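Glycosyl hydrolase BlGH5_18 (Bifidobacterium longum subsp. infantis, PDB 7LQX) probably hydrolyses glycosidic bonds in N-glycan breakdown, as a glycoside hydrolase of subfamily GH5_18 from a gut bacterium. Local coordinates at residues 126-139 with 176-190. Sequence-based numbering, arbitrary orientation.
Sequences GNMFEDADAVKAEK and MATSSRRIDAWLADL. With SO4 (sulfate ion), chain H.
Phe129 and Trp186 meet where the loop before helix 132-139 leans on helix 180-190; the two helix segments run roughly parallel, 30° apart, with axes 10.7 Å from each other at closest. The rings form a T-shaped pair: the edge of Phe129 points at the face of the Trp186 six-membered ring, with centroids 4.9 Å apart. Ile183 CD1 and Met176 CB also pack on Phe129, and the selenium of Met176, a selenomethionine, makes an oblique Met-aromatic contact with it.

The Arg182 side chain holds a backbone carbonyl of the same loop. Its NE (2.8 Å) and NH2 (3.0 Å) both donate to Phe129 O, side-on and close to the guanidinium plane. CG anti to the backbone N (chi1 174°) and a bend at chi2 bring the group there, with Trp186 CB over one of its faces. Trp186 NE1 donates in the ring plane to the syn lone pair of Glu138 OE2, at 2.9 Å. This bond helps fix the rotation of the buried indole.

At the start of the loop, Asn127 ND2 donates to Ala177 O (2.8 Å), while its OD1 accepts from Phe129 N in an Asx turn. Thr178 OG1 donates to Glu130 OE2 at 2.7 Å. Between the helices, Val135 fits as a knob among Arg182, Trp186, Asp189 and Leu190. Farther along, Lys139 NZ forms a salt bridge with Asp189 OD1 (2.7 Å), and water 2 joins Lys139 NZ to Asp189 O. Such packing of neighbouring outer helices is characteristic of the (beta/alpha)8 barrel of GH5 enzymes; here helices 132-149 and 180-191 flank strand 155-159 in sequence.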
ATOM      1  N   GLY A 126     -10.353   1.238  -6.610  1.00 11.05           N
ATOM      2  CA  GLY A 126     -10.698   2.230  -7.603  1.00 11.25           C
ATOM      3  C   GLY A 126      -9.986   1.958  -8.906  1.00 11.27           C
ATOM      4  O   GLY A 126      -9.141   1.069  -9.004  1.00 12.34           O
ATOM      5  N   ASN A 127     -10.330   2.755  -9.895  1.00 10.19           N
ATOM      6  CA  ASN A 127      -9.799   2.603 -11.244  1.00  9.96           C
ATOM      7  C   ASN A 127      -9.091   3.900 -11.593  1.00  7.94           C
ATOM      8  O   ASN A 127      -9.740   4.933 -11.781  1.00 10.22           O
ATOM      9  CB  ASN A 127     -10.939   2.286 -12.203  1.00 10.88           C
ATOM     10  CG  ASN A 127     -10.449   1.964 -13.586  1.00 10.36           C
ATOM     11  OD1 ASN A 127      -9.593   2.658 -14.129  1.00 10.50           O
ATOM     12  ND2 ASN A 127     -10.996   0.907 -14.172  1.00 11.93           N
HETATM   13  N   MSE A 128      -7.762   3.846 -11.670  1.00  7.53           N
HETATM   14  CA  MSE A 128      -6.975   5.062 -11.855  1.00  7.71           C
HETATM   15  C   MSE A 128      -7.129   5.654 -13.239  1.00  9.08           C
HETATM   16  O   MSE A 128      -6.762   6.804 -13.457  1.00 10.86           O
HETATM   17  CB  MSE A 128      -5.486   4.787 -11.577  1.00  9.82           C
HETATM   18  CG  MSE A 128      -4.738   4.086 -12.697  1.00  7.80           C
HETATM   19 SE   MSE A 128      -2.883   3.764 -12.300  1.00 19.84          SE
HETATM   20  CE  MSE A 128      -2.203   5.585 -12.317  1.00 14.76           C
ATOM     21  N   PHE A 129      -7.662   4.868 -14.172  1.00  8.99           N
ATOM     22  CA  PHE A 129      -7.864   5.349 -15.531  1.00  8.57           C
ATOM     23  C   PHE A 129      -9.248   5.933 -15.753  1.00  9.83           C
ATOM     24  O   PHE A 129      -9.392   6.822 -16.595  1.00 11.30           O
ATOM     25  CB  PHE A 129      -7.650   4.209 -16.531  1.00  9.32           C
ATOM     26  CG  PHE A 129      -6.353   3.481 -16.338  1.00  9.08           C
ATOM     27  CD1 PHE A 129      -5.148   4.132 -16.543  1.00  8.54           C
ATOM     28  CD2 PHE A 129      -6.327   2.162 -15.930  1.00  9.13           C
ATOM     29  CE1 PHE A 129      -3.948   3.489 -16.352  1.00  9.02           C
ATOM     30  CE2 PHE A 129      -5.114   1.507 -15.735  1.00  8.35           C
ATOM     31  CZ  PHE A 129      -3.929   2.171 -15.947  1.00  9.42           C
ATOM     32  N   GLU A 130     -10.262   5.459 -15.022  1.00 10.54           N
ATOM     33  CA  GLU A 130     -11.659   5.738 -15.320  1.00 11.49           C
ATOM     34  C   GLU A 130     -12.368   6.594 -14.283  1.00 11.91           C
ATOM     35  O   GLU A 130     -13.319   7.293 -14.633  1.00 13.55           O
ATOM     36  CB  GLU A 130     -12.452   4.427 -15.436  1.00 14.35           C
ATOM     37  CG  GLU A 130     -11.952   3.449 -16.492  1.00 18.78           C
ATOM     38  CD  GLU A 130     -12.661   3.587 -17.822  1.00 18.36           C
ATOM     39  OE1 GLU A 130     -13.693   4.292 -17.883  1.00 22.28           O
ATOM     40  OE2 GLU A 130     -12.180   2.999 -18.820  1.00 15.16           O
ATOM     41  N   ASP A 131     -11.969   6.542 -13.021  1.00 11.98           N
ATOM     42  CA  ASP A 131     -12.720   7.231 -11.979  1.00 11.32           C
ATOM     43  C   ASP A 131     -12.378   8.715 -11.994  1.00 12.65           C
ATOM     44  O   ASP A 131     -11.208   9.082 -11.846  1.00 12.42           O
ATOM     45  CB  ASP A 131     -12.346   6.677 -10.605  1.00 13.09           C
ATOM     46  CG  ASP A 131     -12.781   5.241 -10.396  1.00 11.90           C
ATOM     47  OD1 ASP A 131     -13.511   4.689 -11.244  1.00 15.75           O
ATOM     48  OD2 ASP A 131     -12.385   4.669  -9.352  1.00 15.07           O
ATOM     49  N   ALA A 132     -13.401   9.570 -12.112  1.00 11.98           N
ATOM     50  CA  ALA A 132     -13.146  11.002 -12.230  1.00 14.98           C
ATOM     51  C   ALA A 132     -12.368  11.534 -11.035  1.00 12.08           C
ATOM     52  O   ALA A 132     -11.471  12.369 -11.197  1.00 13.39           O
ATOM     53  CB  ALA A 132     -14.460  11.766 -12.391  1.00 16.46           C
ATOM     54  N   ASP A 133     -12.702  11.089  -9.823  1.00 13.33           N
ATOM     55  CA  ASP A 133     -12.000  11.624  -8.660  1.00 12.76           C
ATOM     56  C   ASP A 133     -10.534  11.202  -8.650  1.00  9.82           C
ATOM     57  O   ASP A 133      -9.662  12.007  -8.309  1.00 12.69           O
ATOM     58  CB  ASP A 133     -12.721  11.299  -7.351  1.00 18.47           C
ATOM     59  CG  ASP A 133     -12.930   9.827  -7.124  1.00 23.38           C
ATOM     60  OD1 ASP A 133     -12.425   8.995  -7.905  1.00 22.26           O
ATOM     61  OD2 ASP A 133     -13.615   9.505  -6.130  1.00 28.36           O
ATOM     62  N   ALA A 134     -10.241   9.960  -9.049  1.00 10.23           N
ATOM     63  CA  ALA A 134      -8.854   9.518  -9.134  1.00 10.59           C
ATOM     64  C   ALA A 134      -8.103  10.301 -10.199  1.00 10.21           C
ATOM     65  O   ALA A 134      -6.961  10.721  -9.990  1.00 10.52           O
ATOM     66  CB  ALA A 134      -8.789   8.018  -9.435  1.00 11.08           C
ATOM     67  N   VAL A 135      -8.734  10.516 -11.352  1.00 10.24           N
ATOM     68  CA  VAL A 135      -8.076  11.256 -12.424  1.00 11.62           C
ATOM     69  C   VAL A 135      -7.809  12.693 -11.998  1.00 11.09           C
ATOM     70  O   VAL A 135      -6.737  13.246 -12.269  1.00 12.08           O
ATOM     71  CB  VAL A 135      -8.911  11.183 -13.715  1.00 13.22           C
ATOM     72  CG1 VAL A 135      -8.327  12.097 -14.785  1.00 19.78           C
ATOM     73  CG2 VAL A 135      -8.991   9.746 -14.204  1.00 13.60           C
ATOM     74  N   LYS A 136      -8.774  13.326 -11.325  1.00 10.94           N
ATOM     75  CA  LYS A 136      -8.535  14.675 -10.828  1.00 10.81           C
ATOM     76  C   LYS A 136      -7.370  14.686  -9.848  1.00 11.71           C
ATOM     77  O   LYS A 136      -6.529  15.593  -9.876  1.00 11.73           O
ATOM     78  CB  LYS A 136      -9.801  15.238 -10.182  1.00 13.90           C
ATOM     79  CG  LYS A 136      -9.609  16.629  -9.600  1.00 17.44           C
ATOM     80  N   ALA A 137      -7.302  13.681  -8.969  1.00 10.45           N
ATOM     81  CA  ALA A 137      -6.215  13.617  -7.997  1.00  8.54           C
ATOM     82  C   ALA A 137      -4.875  13.384  -8.681  1.00  9.14           C
ATOM     83  O   ALA A 137      -3.848  13.941  -8.269  1.00  9.53           O
ATOM     84  CB  ALA A 137      -6.492  12.508  -6.982  1.00 10.67           C
ATOM     85  N   GLU A 138      -4.861  12.556  -9.724  1.00  9.36           N
ATOM     86  CA  GLU A 138      -3.632  12.345 -10.474  1.00  9.49           C
ATOM     87  C   GLU A 138      -3.163  13.646 -11.102  1.00  9.68           C
ATOM     88  O   GLU A 138      -1.984  14.005 -11.017  1.00 11.28           O
ATOM     89  CB  GLU A 138      -3.870  11.298 -11.557  1.00  9.24           C
ATOM     90  CG  GLU A 138      -4.107   9.907 -11.024  1.00 10.10           C
ATOM     91  CD  GLU A 138      -4.864   9.044 -12.008  1.00 10.52           C
ATOM     92  OE1 GLU A 138      -5.458   8.036 -11.577  1.00 11.56           O
ATOM     93  OE2 GLU A 138      -4.872   9.376 -13.209  1.00 12.86           O
ATOM     94  N   LYS A 139      -4.084  14.377 -11.724  1.00 10.28           N
ATOM     95  CA  LYS A 139      -3.708  15.638 -12.345  1.00 10.51           C
ATOM     96  C   LYS A 139      -3.192  16.623 -11.310  1.00 12.71           C
ATOM     97  O   LYS A 139      -2.225  17.349 -11.561  1.00 11.89           O
ATOM     98  CB  LYS A 139      -4.897  16.223 -13.098  1.00 14.04           C
ATOM     99  CG  LYS A 139      -5.259  15.465 -14.356  1.00 22.31           C
ATOM    100  CD  LYS A 139      -6.443  16.106 -15.073  1.00 28.21           C
ATOM    101  CE  LYS A 139      -6.135  17.548 -15.458  1.00 34.94           C
ATOM    102  NZ  LYS A 139      -7.120  18.114 -16.426  1.00 45.17           N
HETATM  103  N   MSE A 176      -7.603  -2.809 -13.341  1.00 10.02           N
HETATM  104  CA  MSE A 176      -8.383  -1.599 -13.531  1.00  9.60           C
HETATM  105  C   MSE A 176      -8.793  -1.580 -14.999  1.00  9.23           C
HETATM  106  O   MSE A 176      -8.099  -1.020 -15.852  1.00 10.48           O
HETATM  107  CB  MSE A 176      -7.539  -0.399 -13.154  1.00  9.93           C
HETATM  108  CG  MSE A 176      -7.126  -0.422 -11.684  1.00 10.09           C
HETATM  109 SE   MSE A 176      -5.825   0.957 -11.369  1.00 20.20          SE
HETATM  110  CE  MSE A 176      -5.600   0.706  -9.472  1.00 17.39           C
ATOM    111  N   ALA A 177      -9.927  -2.213 -15.287  1.00 11.62           N
ATOM    112  CA  ALA A 177     -10.325  -2.442 -16.665  1.00 11.82           C
ATOM    113  C   ALA A 177     -10.634  -1.127 -17.366  1.00 10.95           C
ATOM    114  O   ALA A 177     -11.203  -0.203 -16.781  1.00 11.76           O
ATOM    115  CB  ALA A 177     -11.548  -3.357 -16.714  1.00 14.90           C
ATOM    116  N   THR A 178     -10.271  -1.053 -18.642  1.00 10.55           N
ATOM    117  CA  THR A 178     -10.443   0.188 -19.387  1.00 10.97           C
ATOM    118  C   THR A 178     -10.492  -0.141 -20.879  1.00 11.49           C
ATOM    119  O   THR A 178     -10.751  -1.279 -21.264  1.00 12.95           O
ATOM    120  CB  THR A 178      -9.368   1.204 -18.962  1.00 10.07           C
ATOM    121  OG1 THR A 178      -9.603   2.470 -19.588  1.00 10.60           O
ATOM    122  CG2 THR A 178      -7.974   0.715 -19.302  1.00 11.42           C
ATOM    123  N   SER A 179     -10.317   0.885 -21.708  1.00 10.62           N
ATOM    124  CA  SER A 179     -10.451   0.732 -23.150  1.00 10.51           C
ATOM    125  C   SER A 179      -9.496   1.709 -23.809  1.00 10.18           C
ATOM    126  O   SER A 179      -9.087   2.703 -23.207  1.00  9.99           O
ATOM    127  CB  SER A 179     -11.874   1.031 -23.624  1.00 13.23           C
ATOM    128  OG  SER A 179     -12.196   2.398 -23.419  1.00 14.05           O
ATOM    129  N   SER A 180      -9.153   1.432 -25.068  0.69 10.95           N
ATOM    130  CA  SER A 180      -8.163   2.267 -25.743  0.69 11.42           C
ATOM    131  C   SER A 180      -8.661   3.695 -25.950  0.69 11.20           C
ATOM    132  O   SER A 180      -7.865   4.637 -25.869  0.69 10.89           O
ATOM    133  CB  SER A 180      -7.698   1.637 -27.056  0.69 12.08           C
ATOM    134  OG  SER A 180      -8.752   1.509 -27.988  0.69 14.98           O
ATOM    135  N   ARG A 181      -9.963   3.886 -26.192  1.00 11.75           N
ATOM    136  CA  ARG A 181     -10.478   5.243 -26.334  1.00 12.52           C
ATOM    137  C   ARG A 181     -10.384   6.005 -25.020  1.00 12.02           C
ATOM    138  O   ARG A 181     -10.038   7.190 -25.006  1.00 13.98           O
ATOM    139  CB  ARG A 181     -11.920   5.217 -26.820  1.00 17.16           C
ATOM    140  CG  ARG A 181     -12.063   5.321 -28.309  1.00 24.01           C
ATOM    141  CD  ARG A 181     -13.537   5.390 -28.708  1.00 26.13           C
ATOM    142  NE  ARG A 181     -14.074   6.752 -28.690  1.00 23.27           N
ATOM    143  CZ  ARG A 181     -15.191   7.116 -29.320  1.00 19.83           C
ATOM    144  NH1 ARG A 181     -15.878   6.210 -29.991  1.00 20.83           N
ATOM    145  NH2 ARG A 181     -15.621   8.371 -29.276  1.00 23.77           N
ATOM    146  N   ARG A 182     -10.648   5.337 -23.898  1.00 10.86           N
ATOM    147  CA  ARG A 182     -10.510   6.019 -22.620  1.00 11.87           C
ATOM    148  C   ARG A 182      -9.049   6.348 -22.330  1.00 12.04           C
ATOM    149  O   ARG A 182      -8.743   7.421 -21.796  1.00 13.76           O
ATOM    150  CB  ARG A 182     -11.091   5.174 -21.494  1.00 11.54           C
ATOM    151  CG  ARG A 182     -10.849   5.774 -20.133  1.00 16.82           C
ATOM    152  CD  ARG A 182     -11.325   7.219 -20.023  1.00 30.60           C
ATOM    153  NE  ARG A 182     -10.815   7.849 -18.806  1.00 37.57           N
ATOM    154  CZ  ARG A 182     -10.617   9.155 -18.662  1.00 36.30           C
ATOM    155  NH1 ARG A 182     -10.881   9.988 -19.658  1.00 31.78           N
ATOM    156  NH2 ARG A 182     -10.145   9.625 -17.520  1.00 28.00           N
ATOM    157  N   ILE A 183      -8.137   5.431 -22.660  1.00  9.95           N
ATOM    158  CA  ILE A 183      -6.717   5.676 -22.433  1.00  9.58           C
ATOM    159  C   ILE A 183      -6.213   6.816 -23.311  1.00  9.36           C
ATOM    160  O   ILE A 183      -5.380   7.618 -22.881  1.00  9.98           O
ATOM    161  CB  ILE A 183      -5.922   4.366 -22.604  1.00  8.42           C
ATOM    162  CG1 ILE A 183      -6.252   3.389 -21.462  1.00  9.36           C
ATOM    163  CG2 ILE A 183      -4.417   4.632 -22.697  1.00  9.58           C
ATOM    164  CD1 ILE A 183      -6.004   3.919 -20.062  1.00  8.74           C
ATOM    165  N   ASP A 184      -6.715   6.930 -24.541  1.00  9.91           N
ATOM    166  CA  ASP A 184      -6.365   8.090 -25.358  1.00 10.87           C
ATOM    167  C   ASP A 184      -6.626   9.388 -24.594  1.00 11.94           C
ATOM    168  O   ASP A 184      -5.793  10.303 -24.577  1.00 13.06           O
ATOM    169  CB  ASP A 184      -7.202   8.116 -26.642  1.00 12.44           C
ATOM    170  CG  ASP A 184      -6.794   7.070 -27.659  1.00 13.91           C
ATOM    171  OD1 ASP A 184      -5.663   6.561 -27.621  1.00 15.45           O
ATOM    172  OD2 ASP A 184      -7.623   6.792 -28.556  1.00 20.02           O
ATOM    173  N   ALA A 185      -7.813   9.498 -23.992  1.00 11.15           N
ATOM    174  CA  ALA A 185      -8.199  10.730 -23.314  1.00 13.36           C
ATOM    175  C   ALA A 185      -7.446  10.890 -22.005  1.00 11.11           C
ATOM    176  O   ALA A 185      -7.034  12.002 -21.651  1.00 13.28           O
ATOM    177  CB  ALA A 185      -9.707  10.724 -23.052  1.00 14.37           C
ATOM    178  N   TRP A 186      -7.260   9.786 -21.276  1.00  9.94           N
ATOM    179  CA  TRP A 186      -6.551   9.821 -20.001  1.00  9.49           C
ATOM    180  C   TRP A 186      -5.116  10.279 -20.195  1.00 10.56           C
ATOM    181  O   TRP A 186      -4.628  11.158 -19.476  1.00 10.62           O
ATOM    182  CB  TRP A 186      -6.608   8.422 -19.378  1.00  9.87           C
ATOM    183  CG  TRP A 186      -5.873   8.300 -18.078  1.00  9.09           C
ATOM    184  CD1 TRP A 186      -6.295   8.719 -16.852  1.00 12.10           C
ATOM    185  CD2 TRP A 186      -4.575   7.736 -17.887  1.00  8.63           C
ATOM    186  NE1 TRP A 186      -5.338   8.445 -15.909  1.00 12.00           N
ATOM    187  CE2 TRP A 186      -4.273   7.838 -16.517  1.00 11.12           C
ATOM    188  CE3 TRP A 186      -3.642   7.140 -18.738  1.00 10.29           C
ATOM    189  CZ2 TRP A 186      -3.071   7.371 -15.979  1.00 12.69           C
ATOM    190  CZ3 TRP A 186      -2.451   6.679 -18.205  1.00 11.35           C
ATOM    191  CH2 TRP A 186      -2.176   6.797 -16.838  1.00 12.44           C
ATOM    192  N   LEU A 187      -4.424   9.703 -21.178  1.00  8.86           N
ATOM    193  CA  LEU A 187      -3.064  10.129 -21.472  1.00  9.38           C
ATOM    194  C   LEU A 187      -3.022  11.607 -21.829  1.00 10.95           C
ATOM    195  O   LEU A 187      -2.210  12.365 -21.290  1.00 11.13           O
ATOM    196  CB  LEU A 187      -2.490   9.298 -22.617  1.00 11.38           C
ATOM    197  CG  LEU A 187      -2.118   7.853 -22.311  1.00  8.57           C
ATOM    198  CD1 LEU A 187      -1.743   7.106 -23.585  1.00 10.91           C
ATOM    199  CD2 LEU A 187      -0.976   7.811 -21.309  1.00  9.69           C
ATOM    200  N   ALA A 188      -3.887  12.039 -22.749  1.00 11.44           N
ATOM    201  CA  ALA A 188      -3.843  13.431 -23.175  1.00 11.65           C
ATOM    202  C   ALA A 188      -4.095  14.368 -22.004  1.00 12.25           C
ATOM    203  O   ALA A 188      -3.437  15.410 -21.879  1.00 14.07           O
ATOM    204  CB  ALA A 188      -4.868  13.677 -24.283  1.00 13.49           C
ATOM    205  N   ASP A 189      -5.043  14.011 -21.135  1.00 12.57           N
ATOM    206  CA  ASP A 189      -5.415  14.865 -20.010  1.00 15.88           C
ATOM    207  C   ASP A 189      -4.251  15.066 -19.048  1.00 13.47           C
ATOM    208  O   ASP A 189      -4.012  16.184 -18.577  1.00 14.73           O
ATOM    209  CB  ASP A 189      -6.615  14.229 -19.304  1.00 19.90           C
ATOM    210  CG  ASP A 189      -7.324  15.169 -18.350  1.00 29.24           C
ATOM    211  OD1 ASP A 189      -7.158  16.401 -18.459  1.00 26.39           O
ATOM    212  OD2 ASP A 189      -8.063  14.659 -17.479  1.00 29.94           O
ATOM    213  N   LEU A 190      -3.508  13.998 -18.748  0.51 10.72           N
ATOM    214  CA  LEU A 190      -2.394  14.116 -17.811  0.51 11.01           C
ATOM    215  C   LEU A 190      -1.172  14.757 -18.461  0.51 10.85           C
ATOM    216  O   LEU A 190      -0.471  15.550 -17.819  0.51 11.63           O
ATOM    217  CB  LEU A 190      -2.048  12.745 -17.229  0.51 11.34           C
ATOM    218  CG  LEU A 190      -2.831  12.326 -15.984  0.51 11.81           C
ATOM    219  CD1 LEU A 190      -4.304  12.101 -16.271  0.51 14.21           C
ATOM    220  CD2 LEU A 190      -2.209  11.075 -15.379  0.51 12.17           C
TER
HETATM  221  S   SO4 H 507     -13.685  10.668 -27.073  1.00 74.87           S
HETATM  222  O1  SO4 H 507     -14.109   9.827 -25.955  1.00 60.59           O
HETATM  223  O2  SO4 H 507     -13.230  11.968 -26.583  1.00 76.10           O
HETATM  224  O3  SO4 H 507     -14.801  10.868 -27.993  1.00 78.03           O
HETATM  225  O4  SO4 H 507     -12.591  10.008 -27.777  1.00 81.65           O
HETATM  226  O   HOH W   1     -13.484   2.480 -21.000  1.00 20.00           O
HETATM  227  O   HOH W   2      -5.317  18.580 -18.534  1.00 24.85           O